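Local atomic coordinates of alcohol dehydrogenase, zinc-containing (Streptococcus pneumoniae serotype 2, PDB entry 5YLN), a protein that binds zinc and probably catalyses the NAD+-dependent oxidation of alcohols. Residues Tyr8-Ala16 with Asp45-Val53. Residues are numbered along the deposited sequence; the frame is centred on the assembly and turned at random.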
loop_
_atom_site.group_PDB
_atom_site.type_symbol
_atom_site.label_atom_id
_atom_site.label_comp_id
_atom_site.label_asym_id
_atom_site.label_seq_id
_atom_site.Cartn_x
_atom_site.Cartn_y
_atom_site.Cartn_z
ATOM N N TYR A 8 37.852 -1.874 -4.825
ATOM C CA TYR A 8 37.460 -0.570 -4.288
ATOM C C TYR A 8 36.724 -0.784 -2.968
ATOM O O TYR A 8 35.589 -1.276 -2.948
ATOM C CB TYR A 8 36.592 0.209 -5.277
ATOM C CG TYR A 8 36.628 1.709 -5.046
ATOM C CD1 TYR A 8 37.845 2.388 -4.981
ATOM C CD2 TYR A 8 35.452 2.448 -4.889
ATOM C CE1 TYR A 8 37.894 3.771 -4.757
ATOM C CE2 TYR A 8 35.480 3.830 -4.680
ATOM C CZ TYR A 8 36.701 4.486 -4.613
ATOM O OH TYR A 8 36.732 5.847 -4.401
ATOM N N THR A 9 37.364 -0.391 -1.871
ATOM C CA THR A 9 36.911 -0.692 -0.521
ATOM C C THR A 9 36.403 0.570 0.165
ATOM O O THR A 9 37.005 1.638 0.042
ATOM C CB THR A 9 38.052 -1.286 0.321
ATOM O OG1 THR A 9 39.113 -0.326 0.409
ATOM C CG2 THR A 9 38.589 -2.587 -0.283
ATOM N N TYR A 10 35.304 0.430 0.900
ATOM C CA TYR A 10 34.887 1.434 1.866
ATOM C C TYR A 10 35.818 1.401 3.078
ATOM O O TYR A 10 36.152 0.326 3.588
ATOM C CB TYR A 10 33.444 1.168 2.295
ATOM C CG TYR A 10 32.931 2.101 3.371
ATOM C CD1 TYR A 10 32.902 3.475 3.168
ATOM C CD2 TYR A 10 32.443 1.609 4.572
ATOM C CE1 TYR A 10 32.422 4.338 4.136
ATOM C CE2 TYR A 10 31.957 2.469 5.556
ATOM C CZ TYR A 10 31.960 3.835 5.334
ATOM O OH TYR A 10 31.490 4.721 6.298
ATOM N N VAL A 11 36.247 2.575 3.543
ATOM C CA VAL A 11 37.147 2.684 4.696
ATOM C C VAL A 11 36.443 3.286 5.911
ATOM O O VAL A 11 36.342 2.653 6.965
ATOM C CB VAL A 11 38.417 3.495 4.356
ATOM C CG1 VAL A 11 39.414 3.421 5.513
ATOM C CG2 VAL A 11 39.039 3.004 3.068
ATOM N N LYS A 12 35.937 4.503 5.773
ATOM C CA LYS A 12 35.319 5.259 6.855
ATOM C C LYS A 12 34.544 6.403 6.218
ATOM O O LYS A 12 34.670 6.646 5.016
ATOM C CB LYS A 12 36.377 5.784 7.848
ATOM C CG LYS A 12 37.200 6.939 7.287
ATOM C CD LYS A 12 38.632 7.029 7.879
ATOM C CE LYS A 12 38.663 7.536 9.311
ATOM N NZ LYS A 12 40.053 7.968 9.748
ATOM N N PRO A 13 33.716 7.112 6.980
ATOM C CA PRO A 13 32.842 8.106 6.331
ATOM C C PRO A 13 33.667 9.133 5.572
ATOM O O PRO A 13 34.479 9.857 6.150
ATOM C CB PRO A 13 32.068 8.714 7.508
ATOM C CG PRO A 13 31.960 7.568 8.469
ATOM C CD PRO A 13 33.319 6.903 8.390
ATOM N N GLY A 14 33.489 9.152 4.256
ATOM C CA GLY A 14 34.206 10.066 3.396
ATOM C C GLY A 14 35.427 9.512 2.690
ATOM O O GLY A 14 36.118 10.278 2.014
ATOM N N LEU A 15 35.720 8.218 2.815
ATOM C CA LEU A 15 36.946 7.643 2.265
ATOM C C LEU A 15 36.683 6.249 1.713
ATOM O O LEU A 15 36.300 5.342 2.456
ATOM C CB LEU A 15 38.040 7.577 3.321
ATOM C CG LEU A 15 39.400 7.029 2.893
ATOM C CD1 LEU A 15 40.038 7.914 1.828
ATOM C CD2 LEU A 15 40.316 6.902 4.106
ATOM N N ALA A 16 36.920 6.076 0.421
ATOM C CA ALA A 16 37.051 4.766 -0.190
ATOM C C ALA A 16 38.378 4.724 -0.940
ATOM O O ALA A 16 38.907 5.764 -1.345
ATOM C CB ALA A 16 35.883 4.461 -1.132
ATOM N N ASP A 45 25.988 3.302 -3.426
ATOM C CA ASP A 45 27.427 3.269 -3.173
ATOM C C ASP A 45 27.925 4.632 -2.711
ATOM O O ASP A 45 28.760 4.727 -1.800
ATOM C CB ASP A 45 28.178 2.819 -4.433
ATOM C CG ASP A 45 27.798 1.398 -4.890
ATOM O OD1 ASP A 45 27.462 0.541 -4.037
ATOM O OD2 ASP A 45 27.835 1.139 -6.113
ATOM N N LEU A 46 27.440 5.704 -3.350
ATOM C CA LEU A 46 27.774 7.056 -2.899
ATOM C C LEU A 46 27.352 7.262 -1.451
ATOM O O LEU A 46 28.102 7.821 -0.646
ATOM C CB LEU A 46 27.098 8.086 -3.802
ATOM C CG LEU A 46 27.462 7.940 -5.278
ATOM C CD1 LEU A 46 26.848 9.055 -6.093
ATOM C CD2 LEU A 46 28.980 7.916 -5.404
ATOM N N HIS A 47 26.143 6.814 -1.108
ATOM C CA HIS A 47 25.655 6.920 0.264
ATOM C C HIS A 47 26.546 6.153 1.237
ATOM O O HIS A 47 26.818 6.636 2.341
ATOM C CB HIS A 47 24.216 6.400 0.357
ATOM C CG HIS A 47 23.200 7.312 -0.260
ATOM N ND1 HIS A 47 22.927 8.568 0.238
ATOM C CD2 HIS A 47 22.374 7.141 -1.323
ATOM C CE1 HIS A 47 21.993 9.140 -0.500
ATOM N NE2 HIS A 47 21.638 8.294 -1.452
ATOM N N ILE A 48 26.988 4.944 0.858
ATOM C CA ILE A 48 27.867 4.174 1.739
ATOM C C ILE A 48 29.136 4.962 2.047
ATOM O O ILE A 48 29.560 5.062 3.202
ATOM C CB ILE A 48 28.210 2.805 1.124
ATOM C CG1 ILE A 48 27.003 1.872 1.109
ATOM C CG2 ILE A 48 29.385 2.160 1.883
ATOM C CD1 ILE A 48 27.163 0.732 0.146
ATOM N N ILE A 49 29.763 5.524 1.011
ATOM C CA ILE A 49 31.027 6.241 1.186
ATOM C C ILE A 49 30.836 7.461 2.072
ATOM O O ILE A 49 31.712 7.806 2.876
ATOM C CB ILE A 49 31.611 6.628 -0.183
ATOM C CG1 ILE A 49 32.061 5.367 -0.931
ATOM C CG2 ILE A 49 32.764 7.631 -0.032
ATOM C CD1 ILE A 49 32.404 5.616 -2.384
ATOM N N LYS A 50 29.692 8.138 1.935
ATOM C CA LYS A 50 29.372 9.281 2.786
ATOM C C LYS A 50 29.183 8.889 4.246
ATOM O O LYS A 50 29.352 9.736 5.126
ATOM C CB LYS A 50 28.111 9.978 2.276
ATOM C CG LYS A 50 28.367 11.080 1.260
ATOM C CD LYS A 50 27.060 11.601 0.658
ATOM C CE LYS A 50 26.113 12.091 1.742
ATOM N NZ LYS A 50 26.793 13.019 2.709
ATOM N N GLY A 51 28.856 7.635 4.529
ATOM C CA GLY A 51 28.583 7.202 5.883
ATOM C C GLY A 51 27.117 7.045 6.225
ATOM O O GLY A 51 26.789 6.893 7.407
ATOM N N ASP A 52 26.225 7.075 5.236
ATOM C CA ASP A 52 24.791 6.956 5.488
ATOM C C ASP A 52 24.292 5.516 5.427
ATOM O O ASP A 52 23.086 5.289 5.586
ATOM C CB ASP A 52 23.997 7.807 4.489
ATOM C CG ASP A 52 24.467 9.261 4.449
ATOM O OD1 ASP A 52 24.884 9.782 5.501
ATOM O OD2 ASP A 52 24.414 9.877 3.355
ATOM N N VAL A 53 25.172 4.546 5.183
ATOM C CA VAL A 53 24.828 3.133 5.315
ATOM C C VAL A 53 25.796 2.528 6.323
ATOM O O VAL A 53 26.726 1.810 5.935
ATOM C CB VAL A 53 24.896 2.399 3.968
ATOM C CG1 VAL A 53 24.190 1.065 4.060
ATOM C CG2 VAL A 53 24.301 3.262 2.860
#
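Y10 lies against the end of helix 43-50 with I48 over one face of its ring: I48 CG2 stands 4.0 Å from the Y10 ring centroid, 17° off the normal, a CH-pi contact. I48 offers this methyl because CG2 is anti to its backbone N (chi1 -70° for CG1), while the CG1 branch leads away from the strand. The backbone N of K12 lies above the rim of the opposite face. Y10 CE1 comes within 3.1 Å of I48 O, and the carbonyl O of I49 lies at the ring edge, near its plane.

That same oxygen takes the one hydrogen bond between the segments, from G14 N to I49 O at 2.6 Å, short, with an N-H...O angle of 164°. Beside it, P13 CB rests 3.8 Å from K50 O. I49 reaches the other way, its CD1 lying 3.9 Å from A16 CB and 4.2 Å from Y8 CE2.

The type II turn K12-L15 of a beta hairpin, with a classic bulge at V11 and K12, thus docks on the Schellman-closed C-terminus of a helix of the GroES-like catalytic domain, whose I48 side chain comes within about 6 Å of that of the zinc ligand H64.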